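Local coordinates for Low molecular weight protein-tyrosine-phosphatase YfkJ (Bacillus subtilis, PDB 4ETM), which removes phosphate from phosphotyrosine in proteins by hydrolysis and takes part in resistance to ethanol stress, at residues V24-I29 against P143-N148; I29-M34 against E150-L155; A35-R40 against D84-R89; I102-A107 against G111-M116. All coordinates share one frame; numbering follows the deposited sequence.

Contact 1. Residues V24-I29 against P143-N148; sequences VCLGNI and PYYTGN. With K (potassium ion), chain E; PO4 (phosphate ion), chain C.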
# COMPACT_ATOMS: atom_id res chain seq x y z
N VAL A 24 -10.43 2.47 -7.13
CA VAL A 24 -9.64 3.51 -6.47
C VAL A 24 -8.21 3.53 -6.97
O VAL A 24 -7.51 2.50 -7.00
CB VAL A 24 -9.63 3.34 -4.93
CG1 VAL A 24 -8.78 4.41 -4.26
CG2 VAL A 24 -11.04 3.38 -4.36
N CYS A 25 -7.76 4.72 -7.36
CA CYS A 25 -6.35 4.93 -7.70
C CYS A 25 -5.83 6.15 -6.95
O CYS A 25 -6.43 6.59 -5.97
CB CYS A 25 -6.17 5.05 -9.21
SG CYS A 25 -7.00 6.42 -9.99
N LEU A 26 -4.72 6.70 -7.40
CA LEU A 26 -4.12 7.84 -6.70
C LEU A 26 -4.79 9.16 -7.06
O LEU A 26 -5.27 9.88 -6.17
CB LEU A 26 -2.62 7.89 -7.02
CG LEU A 26 -1.85 9.05 -6.40
CD1 LEU A 26 -1.92 8.95 -4.90
CD2 LEU A 26 -0.40 9.05 -6.89
N GLY A 27 -4.87 9.47 -8.35
CA GLY A 27 -5.40 10.75 -8.76
C GLY A 27 -6.86 10.76 -9.15
O GLY A 27 -7.51 11.81 -9.19
N ASN A 28 -7.37 9.58 -9.44
CA ASN A 28 -8.70 9.42 -10.00
C ASN A 28 -8.89 10.21 -11.30
O ASN A 28 -9.93 10.80 -11.58
CB ASN A 28 -9.75 9.69 -8.93
CG ASN A 28 -11.15 9.38 -9.38
OD1 ASN A 28 -12.03 10.18 -9.13
ND2 ASN A 28 -11.36 8.25 -10.07
N ILE A 29 -7.84 10.20 -12.12
CA ILE A 29 -7.93 10.73 -13.48
C ILE A 29 -7.45 9.75 -14.56
O ILE A 29 -7.86 9.84 -15.71
CB ILE A 29 -7.20 12.09 -13.66
CG1 ILE A 29 -5.75 12.01 -13.15
CG2 ILE A 29 -7.98 13.19 -12.99
CD1 ILE A 29 -4.86 13.13 -13.70
N PRO A 143 0.04 5.69 -15.16
CA PRO A 143 0.44 6.30 -16.43
C PRO A 143 0.60 7.82 -16.32
O PRO A 143 1.17 8.44 -17.21
CB PRO A 143 -0.71 5.93 -17.37
CG PRO A 143 -1.87 5.87 -16.48
CD PRO A 143 -1.39 5.33 -15.15
N TYR A 144 0.14 8.40 -15.21
CA TYR A 144 0.41 9.80 -14.94
C TYR A 144 1.92 9.96 -14.88
O TYR A 144 2.46 10.96 -15.32
CB TYR A 144 -0.22 10.24 -13.61
CG TYR A 144 -0.12 11.72 -13.31
CD1 TYR A 144 -1.08 12.61 -13.77
CD2 TYR A 144 0.94 12.23 -12.57
CE1 TYR A 144 -0.99 13.96 -13.51
CE2 TYR A 144 1.04 13.58 -12.30
CZ TYR A 144 0.07 14.44 -12.77
OH TYR A 144 0.18 15.79 -12.49
N TYR A 145 2.59 8.94 -14.34
CA TYR A 145 4.04 8.95 -14.22
C TYR A 145 4.75 8.19 -15.35
O TYR A 145 5.75 8.67 -15.87
CB TYR A 145 4.48 8.40 -12.86
CG TYR A 145 3.97 9.21 -11.68
CD1 TYR A 145 4.46 10.48 -11.44
CD2 TYR A 145 2.98 8.71 -10.83
CE1 TYR A 145 3.99 11.23 -10.37
CE2 TYR A 145 2.52 9.45 -9.76
CZ TYR A 145 3.02 10.71 -9.54
OH TYR A 145 2.56 11.45 -8.48
N THR A 146 4.23 7.02 -15.73
CA THR A 146 4.93 6.21 -16.74
C THR A 146 4.74 6.72 -18.16
O THR A 146 5.61 6.52 -19.00
CB THR A 146 4.46 4.74 -16.73
OG1 THR A 146 3.11 4.67 -17.21
CG2 THR A 146 4.54 4.15 -15.34
N GLY A 147 3.60 7.36 -18.43
CA GLY A 147 3.22 7.75 -19.79
C GLY A 147 2.65 6.64 -20.65
O GLY A 147 2.37 6.84 -21.84
N ASN A 148 2.46 5.46 -20.07
CA ASN A 148 2.04 4.30 -20.85
C ASN A 148 0.58 3.96 -20.59
O ASN A 148 0.25 3.20 -19.69
CB ASN A 148 2.94 3.11 -20.57
CG ASN A 148 2.74 1.99 -21.57
OD1 ASN A 148 1.67 1.87 -22.17
ND2 ASN A 148 3.76 1.16 -21.74
K K E . -15.07 9.76 -9.93
P PO4 C . -4.14 7.97 -11.60
O1 PO4 C . -2.93 8.68 -12.17
O2 PO4 C . -5.30 8.91 -11.71
O3 PO4 C . -3.87 7.60 -10.17
O4 PO4 C . -4.34 6.66 -12.33
O HOH W 1 -13.50 9.69 -12.80
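L26 and I29 make a sparse apolar contact with Y145 and Y144 at the mouth of the phosphatase active site, where the phosphate-binding P-loop following strand 19-25 faces the short helix 143-146. Two pairs carry it. CD2 of L26 comes to the edge of the Y145 ring, near its plane, 4.1 Å from CE2, with the two side chains crossing at about a right angle. CD1 of I29 approaches the Y144 ring obliquely, 3.8 Å from its CD1; CG of Y144 anti to the backbone N (chi1 -173°) swings the ring to meet it. The aromatics also meet each other: CD2 of Y144 lies 3.8 Å above the ring plane of Y145, over its centre. Separately, Y144 CB touches phosphate O1 at 3.4 Å. The loop grips the ion through backbone amides: G27 N donates to O3 at 2.8 Å and 175°, while I29 N donates to O2 at 2.9 Å. The nucleophile C25 has SG 3.3 Å from O3. D142, the proton donor, directly precedes P143 in the chain. Apolar side chains bordering a set of N-H donors are consistent with a pocket that takes an aromatic ring and its phosphate together.

Contact 2. Residues I29-M34 against E150-L155; sequences ICRSPM and EEVCQL. With PO4 (phosphate ion), chain C.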
# COMPACT_ATOMS: atom_id res chain seq x y z
N ILE A 29 -7.84 10.20 -12.12
CA ILE A 29 -7.93 10.73 -13.48
C ILE A 29 -7.45 9.75 -14.56
O ILE A 29 -7.86 9.84 -15.71
CB ILE A 29 -7.20 12.09 -13.66
CG1 ILE A 29 -5.75 12.01 -13.15
CG2 ILE A 29 -7.98 13.19 -12.99
CD1 ILE A 29 -4.86 13.13 -13.70
N CYS A 30 -6.57 8.82 -14.20
CA CYS A 30 -6.08 7.87 -15.20
C CYS A 30 -6.68 6.46 -15.06
O CYS A 30 -7.52 6.05 -15.88
CB CYS A 30 -4.55 7.80 -15.19
SG CYS A 30 -3.70 9.36 -15.53
N ARG A 31 -6.28 5.74 -14.02
CA ARG A 31 -6.62 4.32 -13.89
C ARG A 31 -8.05 4.01 -13.46
O ARG A 31 -8.75 3.28 -14.18
CB ARG A 31 -5.63 3.62 -12.96
CG ARG A 31 -4.22 3.52 -13.53
CD ARG A 31 -3.22 3.16 -12.46
NE ARG A 31 -3.07 4.26 -11.51
CZ ARG A 31 -2.40 4.16 -10.37
NH1 ARG A 31 -1.83 3.01 -10.02
NH2 ARG A 31 -2.34 5.21 -9.57
N SER A 32 -8.47 4.52 -12.30
CA SER A 32 -9.80 4.19 -11.80
C SER A 32 -10.94 4.67 -12.72
O SER A 32 -11.92 3.95 -12.86
CB SER A 32 -10.01 4.56 -10.33
OG SER A 32 -9.88 5.95 -10.12
N PRO A 33 -10.81 5.85 -13.34
CA PRO A 33 -11.90 6.17 -14.27
C PRO A 33 -11.93 5.19 -15.45
O PRO A 33 -13.01 4.82 -15.89
CB PRO A 33 -11.55 7.59 -14.75
CG PRO A 33 -10.73 8.16 -13.63
CD PRO A 33 -9.90 7.01 -13.17
N MET A 34 -10.76 4.76 -15.92
CA MET A 34 -10.72 3.80 -17.03
C MET A 34 -11.37 2.50 -16.60
O MET A 34 -12.11 1.89 -17.36
CB MET A 34 -9.28 3.55 -17.48
CG MET A 34 -9.18 2.78 -18.78
SD MET A 34 -7.51 2.27 -19.28
CE MET A 34 -6.69 3.84 -19.56
N GLU A 150 -1.34 2.50 -22.94
CA GLU A 150 -1.66 1.26 -23.64
C GLU A 150 -1.58 0.04 -22.71
O GLU A 150 -2.49 -0.80 -22.72
CB GLU A 150 -0.75 1.06 -24.84
CG GLU A 150 -1.08 1.96 -26.01
CD GLU A 150 -2.18 1.42 -26.89
OE1 GLU A 150 -2.35 1.93 -28.02
OE2 GLU A 150 -2.86 0.46 -26.48
N GLU A 151 -0.54 -0.05 -21.89
CA GLU A 151 -0.38 -1.24 -21.05
C GLU A 151 -1.40 -1.20 -19.90
O GLU A 151 -1.83 -2.25 -19.43
CB GLU A 151 1.04 -1.38 -20.52
CG GLU A 151 1.41 -0.38 -19.44
CD GLU A 151 2.80 -0.62 -18.85
OE1 GLU A 151 3.22 0.18 -17.99
OE2 GLU A 151 3.47 -1.60 -19.24
N VAL A 152 -1.77 0.01 -19.48
CA VAL A 152 -2.78 0.19 -18.44
C VAL A 152 -4.13 -0.28 -18.98
O VAL A 152 -4.86 -1.00 -18.31
CB VAL A 152 -2.85 1.65 -17.96
CG1 VAL A 152 -4.07 1.89 -17.11
CG2 VAL A 152 -1.60 1.99 -17.17
N CYS A 153 -4.46 0.09 -20.22
CA CYS A 153 -5.67 -0.41 -20.86
C CYS A 153 -5.71 -1.94 -20.87
O CYS A 153 -6.72 -2.55 -20.49
CB CYS A 153 -5.77 0.12 -22.30
SG CYS A 153 -7.22 -0.47 -23.22
N GLN A 154 -4.63 -2.57 -21.30
CA GLN A 154 -4.59 -4.03 -21.39
C GLN A 154 -4.81 -4.66 -20.02
O GLN A 154 -5.62 -5.59 -19.88
CB GLN A 154 -3.29 -4.53 -22.02
CG GLN A 154 -3.29 -4.48 -23.53
CD GLN A 154 -1.95 -4.85 -24.15
OE1 GLN A 154 -1.01 -5.22 -23.45
NE2 GLN A 154 -1.87 -4.75 -25.48
N LEU A 155 -4.12 -4.14 -19.02
CA LEU A 155 -4.22 -4.66 -17.66
C LEU A 155 -5.62 -4.47 -17.09
O LEU A 155 -6.17 -5.36 -16.46
CB LEU A 155 -3.18 -4.01 -16.76
CG LEU A 155 -1.74 -4.42 -17.06
CD1 LEU A 155 -0.79 -3.52 -16.32
CD2 LEU A 155 -1.51 -5.88 -16.67
P PO4 C . -4.14 7.97 -11.60
O1 PO4 C . -2.93 8.68 -12.17
O2 PO4 C . -5.30 8.91 -11.71
O3 PO4 C . -3.87 7.60 -10.17
O4 PO4 C . -4.34 6.66 -12.33
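M34, R31, V152 and C153 join the helix that follows the P-loop, helix 31-45, to helix 149-170 in a fully buried contact. The apolar part rests on V152 and the sulfur of M34. CG1 of V152 packs against the aliphatic R31 CG at 3.9 Å, the side chains meeting at about a right angle, and lies 4.1 Å from M34 SD. That sulfur also sits 3.6 Å from C153 CA, so it leans on the backbone of the second helix as much as on its side chains. M34 runs extended as far as SD, with CG anti to the backbone N (chi1 -169°), and bends only at its methyl. The polar part belongs to the bound phosphate. C30 N donates to O2 at 2.8 Å, and R31 N to O4 at 2.7 Å. R31, an active-site residue, then bends at chi3 (-68°) and presents the edge of its guanidinium, with the phosphorus near the guanidinium plane. V140 O and D106 take its NH1, which would steady the rotation of the group; V152 packs against its stem. Two nearly straight bonds finish the grip: R31 NE to O4 at 2.8 Å and R31 NH2 to O3 at 2.9 Å, the latter at 171°.

Contact 3. Residues A35-R40 against D84-R89; sequences AEAIFR and DGMLAR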
# COMPACT_ATOMS: atom_id res chain seq x y z
N ALA A 35 -11.09 2.09 -15.36
CA ALA A 35 -11.64 0.85 -14.85
C ALA A 35 -13.15 0.97 -14.67
O ALA A 35 -13.90 0.08 -15.08
CB ALA A 35 -10.98 0.45 -13.55
N GLU A 36 -13.58 2.06 -14.05
CA GLU A 36 -15.01 2.34 -13.90
C GLU A 36 -15.77 2.20 -15.24
O GLU A 36 -16.76 1.45 -15.33
CB GLU A 36 -15.21 3.74 -13.29
CG GLU A 36 -16.68 4.02 -12.95
CD GLU A 36 -16.99 5.49 -12.78
OE1 GLU A 36 -18.17 5.86 -12.99
OE2 GLU A 36 -16.08 6.26 -12.42
N ALA A 37 -15.31 2.91 -16.26
CA ALA A 37 -15.97 2.92 -17.56
C ALA A 37 -15.94 1.54 -18.21
O ALA A 37 -16.94 1.08 -18.75
CB ALA A 37 -15.32 3.94 -18.47
N ILE A 38 -14.78 0.90 -18.17
CA ILE A 38 -14.63 -0.42 -18.80
C ILE A 38 -15.48 -1.46 -18.09
O ILE A 38 -16.20 -2.23 -18.73
CB ILE A 38 -13.15 -0.87 -18.82
CG1 ILE A 38 -12.39 -0.07 -19.87
CG2 ILE A 38 -13.04 -2.36 -19.10
CD1 ILE A 38 -10.91 -0.43 -19.93
N PHE A 39 -15.42 -1.47 -16.76
CA PHE A 39 -16.18 -2.43 -15.98
C PHE A 39 -17.67 -2.24 -16.20
O PHE A 39 -18.42 -3.22 -16.30
CB PHE A 39 -15.84 -2.28 -14.50
CG PHE A 39 -16.64 -3.16 -13.62
CD1 PHE A 39 -16.23 -4.45 -13.34
CD2 PHE A 39 -17.82 -2.71 -13.05
CE1 PHE A 39 -16.97 -5.26 -12.52
CE2 PHE A 39 -18.57 -3.52 -12.23
CZ PHE A 39 -18.14 -4.79 -11.96
N ARG A 40 -18.11 -0.99 -16.26
CA ARG A 40 -19.52 -0.69 -16.50
C ARG A 40 -19.95 -1.27 -17.84
O ARG A 40 -21.03 -1.86 -17.95
CB ARG A 40 -19.78 0.82 -16.46
CG ARG A 40 -21.08 1.25 -17.11
CD ARG A 40 -21.65 2.51 -16.48
NE ARG A 40 -20.71 3.63 -16.52
CZ ARG A 40 -20.18 4.20 -15.44
NH1 ARG A 40 -20.49 3.80 -14.22
NH2 ARG A 40 -19.34 5.21 -15.60
N ASP A 84 -19.17 10.12 -20.07
CA ASP A 84 -19.98 11.30 -19.81
C ASP A 84 -20.26 11.49 -18.32
O ASP A 84 -20.75 10.58 -17.65
CB ASP A 84 -21.29 11.22 -20.59
CG ASP A 84 -22.22 12.39 -20.33
OD1 ASP A 84 -22.07 13.43 -21.00
OD2 ASP A 84 -23.11 12.27 -19.45
N GLY A 85 -19.92 12.66 -17.79
CA GLY A 85 -20.21 12.99 -16.41
C GLY A 85 -19.23 12.46 -15.38
O GLY A 85 -19.41 12.68 -14.18
N MET A 86 -18.19 11.77 -15.83
CA MET A 86 -17.18 11.25 -14.91
C MET A 86 -16.19 12.35 -14.52
O MET A 86 -15.51 12.91 -15.39
CB MET A 86 -16.49 10.00 -15.48
CG MET A 86 -17.48 8.84 -15.70
SD MET A 86 -16.84 7.36 -16.51
CE MET A 86 -15.33 7.14 -15.58
N LEU A 87 -16.13 12.67 -13.23
CA LEU A 87 -15.32 13.79 -12.74
C LEU A 87 -14.64 13.43 -11.44
O LEU A 87 -15.33 13.10 -10.49
CB LEU A 87 -16.21 14.98 -12.44
CG LEU A 87 -16.94 15.71 -13.56
CD1 LEU A 87 -17.81 16.78 -12.94
CD2 LEU A 87 -15.92 16.31 -14.50
N ALA A 88 -13.33 13.58 -11.36
CA ALA A 88 -12.56 13.12 -10.20
C ALA A 88 -13.10 13.54 -8.83
O ALA A 88 -13.58 14.66 -8.65
CB ALA A 88 -11.10 13.55 -10.34
N ARG A 89 -12.96 12.63 -7.87
CA ARG A 89 -13.31 12.89 -6.48
C ARG A 89 -12.37 12.14 -5.58
O ARG A 89 -11.72 11.18 -6.00
CB ARG A 89 -14.76 12.51 -6.19
CG ARG A 89 -14.99 11.03 -5.88
CD ARG A 89 -16.48 10.79 -5.58
NE ARG A 89 -16.83 9.38 -5.42
CZ ARG A 89 -16.74 8.72 -4.27
NH1 ARG A 89 -16.29 9.34 -3.17
NH2 ARG A 89 -17.09 7.45 -4.22
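The guanidinium of R40 receives two neighbours at its edge and in its plane: M86 SD, 3.4 Å from NH2, and E36 OE1, 2.9 Å from the same NH2. The second is a salt bridge one helical turn long. Its donor bond keeps E36 OE1 within 8° of the guanidinium plane, yet OE1 is met from above the carboxylate plane, 46° out of it, so the two flat groups are not coplanar. A weak bond from R40 NH1 to OE1 adds to it. M86, from the loop between helices 70-78 and 93-98, comes in from the direction opposite to both charged chains. Bent at chi3 (47°), it turns its methyl toward the glutamate, placing CE 3.4 Å from E36 OE2, while SD remains by the arginine and 4.2 Å from A37 CB. Thus one thioether spans three residues along the face of helix 31-45 that the 84-89 loop covers. E36 OE2 is hydrogen-bonded to S56 OG on strand 52-58, and a potassium ion lies about 4 Å from the nearest atom of the E36 side chain. Arginine and potassium would offset the buried carboxylate's charge and probably favour its ionised form; the thioether borders the ion pair at the guanidinium edge.

Contact 4. Residues I102-A107 against G111-M116; sequences IIAMDA and GSLRSM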
# COMPACT_ATOMS: atom_id res chain seq x y z
N ILE A 102 -14.24 -2.69 -2.81
CA ILE A 102 -13.34 -1.59 -3.11
C ILE A 102 -12.13 -2.16 -3.83
O ILE A 102 -11.42 -2.99 -3.28
CB ILE A 102 -12.96 -0.82 -1.85
CG1 ILE A 102 -14.24 -0.29 -1.17
CG2 ILE A 102 -11.97 0.29 -2.20
CD1 ILE A 102 -14.01 0.62 0.00
N ILE A 103 -11.91 -1.70 -5.06
CA ILE A 103 -10.94 -2.29 -5.96
C ILE A 103 -9.83 -1.27 -6.25
O ILE A 103 -10.04 -0.33 -7.02
CB ILE A 103 -11.61 -2.74 -7.28
CG1 ILE A 103 -12.76 -3.72 -7.01
CG2 ILE A 103 -10.59 -3.39 -8.19
CD1 ILE A 103 -12.39 -4.90 -6.13
N ALA A 104 -8.68 -1.47 -5.62
CA ALA A 104 -7.52 -0.56 -5.75
C ALA A 104 -6.66 -0.92 -6.93
O ALA A 104 -6.59 -2.08 -7.31
CB ALA A 104 -6.70 -0.60 -4.51
N MET A 105 -5.95 0.06 -7.50
CA MET A 105 -5.09 -0.22 -8.65
C MET A 105 -3.72 -0.78 -8.27
O MET A 105 -3.14 -1.56 -9.04
CB MET A 105 -4.94 1.03 -9.52
CG MET A 105 -6.26 1.52 -10.09
SD MET A 105 -6.93 0.27 -11.23
CE MET A 105 -8.58 0.08 -10.54
N ASP A 106 -3.21 -0.38 -7.11
CA ASP A 106 -1.92 -0.87 -6.63
C ASP A 106 -1.80 -0.96 -5.11
O ASP A 106 -2.73 -0.60 -4.36
CB ASP A 106 -0.77 -0.06 -7.23
CG ASP A 106 -0.75 1.39 -6.77
OD1 ASP A 106 -1.08 1.68 -5.61
OD2 ASP A 106 -0.37 2.26 -7.58
N ALA A 107 -0.65 -1.46 -4.66
CA ALA A 107 -0.46 -1.76 -3.25
C ALA A 107 -0.43 -0.47 -2.45
O ALA A 107 -0.97 -0.41 -1.34
CB ALA A 107 0.82 -2.57 -3.04
N GLY A 111 -2.69 0.51 0.89
CA GLY A 111 -2.13 1.04 2.11
C GLY A 111 -2.75 2.36 2.51
O GLY A 111 -3.00 2.60 3.69
N SER A 112 -3.02 3.22 1.53
CA SER A 112 -3.67 4.50 1.82
C SER A 112 -5.07 4.30 2.37
O SER A 112 -5.46 5.00 3.30
CB SER A 112 -3.72 5.38 0.58
OG SER A 112 -2.40 5.72 0.15
N LEU A 113 -5.81 3.35 1.80
CA LEU A 113 -7.16 3.07 2.27
C LEU A 113 -7.09 2.51 3.69
O LEU A 113 -7.97 2.77 4.51
CB LEU A 113 -7.90 2.12 1.31
CG LEU A 113 -8.24 2.69 -0.08
CD1 LEU A 113 -8.58 1.60 -1.08
CD2 LEU A 113 -9.38 3.70 -0.01
N ARG A 114 -6.02 1.79 4.00
CA ARG A 114 -5.85 1.21 5.33
C ARG A 114 -5.61 2.27 6.40
O ARG A 114 -6.10 2.15 7.52
CB ARG A 114 -4.71 0.19 5.35
CG ARG A 114 -4.93 -1.07 4.49
CD ARG A 114 -4.01 -2.20 4.97
NE ARG A 114 -4.04 -3.34 4.06
CZ ARG A 114 -5.04 -4.22 3.99
NH1 ARG A 114 -6.10 -4.08 4.77
NH2 ARG A 114 -4.98 -5.23 3.12
N SER A 115 -4.84 3.28 6.05
CA SER A 115 -4.59 4.43 6.90
C SER A 115 -5.89 5.23 7.15
O SER A 115 -6.03 5.91 8.16
CB SER A 115 -3.54 5.34 6.24
OG SER A 115 -3.17 6.44 7.06
N MET A 116 -6.83 5.12 6.22
CA MET A 116 -8.06 5.90 6.28
C MET A 116 -9.15 5.20 7.08
O MET A 116 -10.07 5.83 7.59
CB MET A 116 -8.57 6.15 4.85
CG MET A 116 -9.91 6.82 4.74
SD MET A 116 -10.32 6.97 3.00
CE MET A 116 -8.69 7.36 2.38
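A beta-alpha-beta unit begins here, and I102 and A104 of strand 101-104 meet L113 of helix 107-117 at the interface of strand and helix. CD1 of L113 does the touching: it lies 3.8 Å from CG2 of I102 and 4.5 Å from CB of A104. With chi1 of I102 (N to CG1) at -58°, CG1 lies beside the backbone N and CG2 is left anti to it, which is the branch that reaches the leucine. I125 on strand 125-127 also touches both I102 and L113, tying the next strand into the same apolar layer. At the turn the contact becomes polar and entirely backbone. G111 N donates to A107 O at 3.0 Å and 165°, a backbone bond in the first turn of the helix. D106, just before helix 107-117, is its N-cap, with OD1 accepting from N109 N. Another part of this helix faces a second subunit: S112 and G111 bond to G111 and S112 of that chain, and R114 pairs with E108 of that chain. One surface of a single helix is therefore spent on apolar cover for the sheet, and another on polar bonds and packing with the second subunit.

In the fold
Contacts 1 and 2 share I29, have centres 8 Å apart, and divide the phosphate site between them: contact 1 contributes the nucleophile and pocket rim, contact 2 the arginine. C25 SG lies 2.9 Å from S32 OG where they adjoin. Contact 4, with its centre 14 Å from that of contact 1, meets it through the parallel sheet, V24 N lying 2.8 Å from I103 O, and reaches contact 2 by the salt bridge R31 NH1–D106 OD2, 2.9 Å long. Contact 3 lies farther along helix 31-45, its centre 11 Å from that of contact 2; N28 OD1, a potassium ligand, lies 2.9 Å from R89 N, linking its loop to the P-loop.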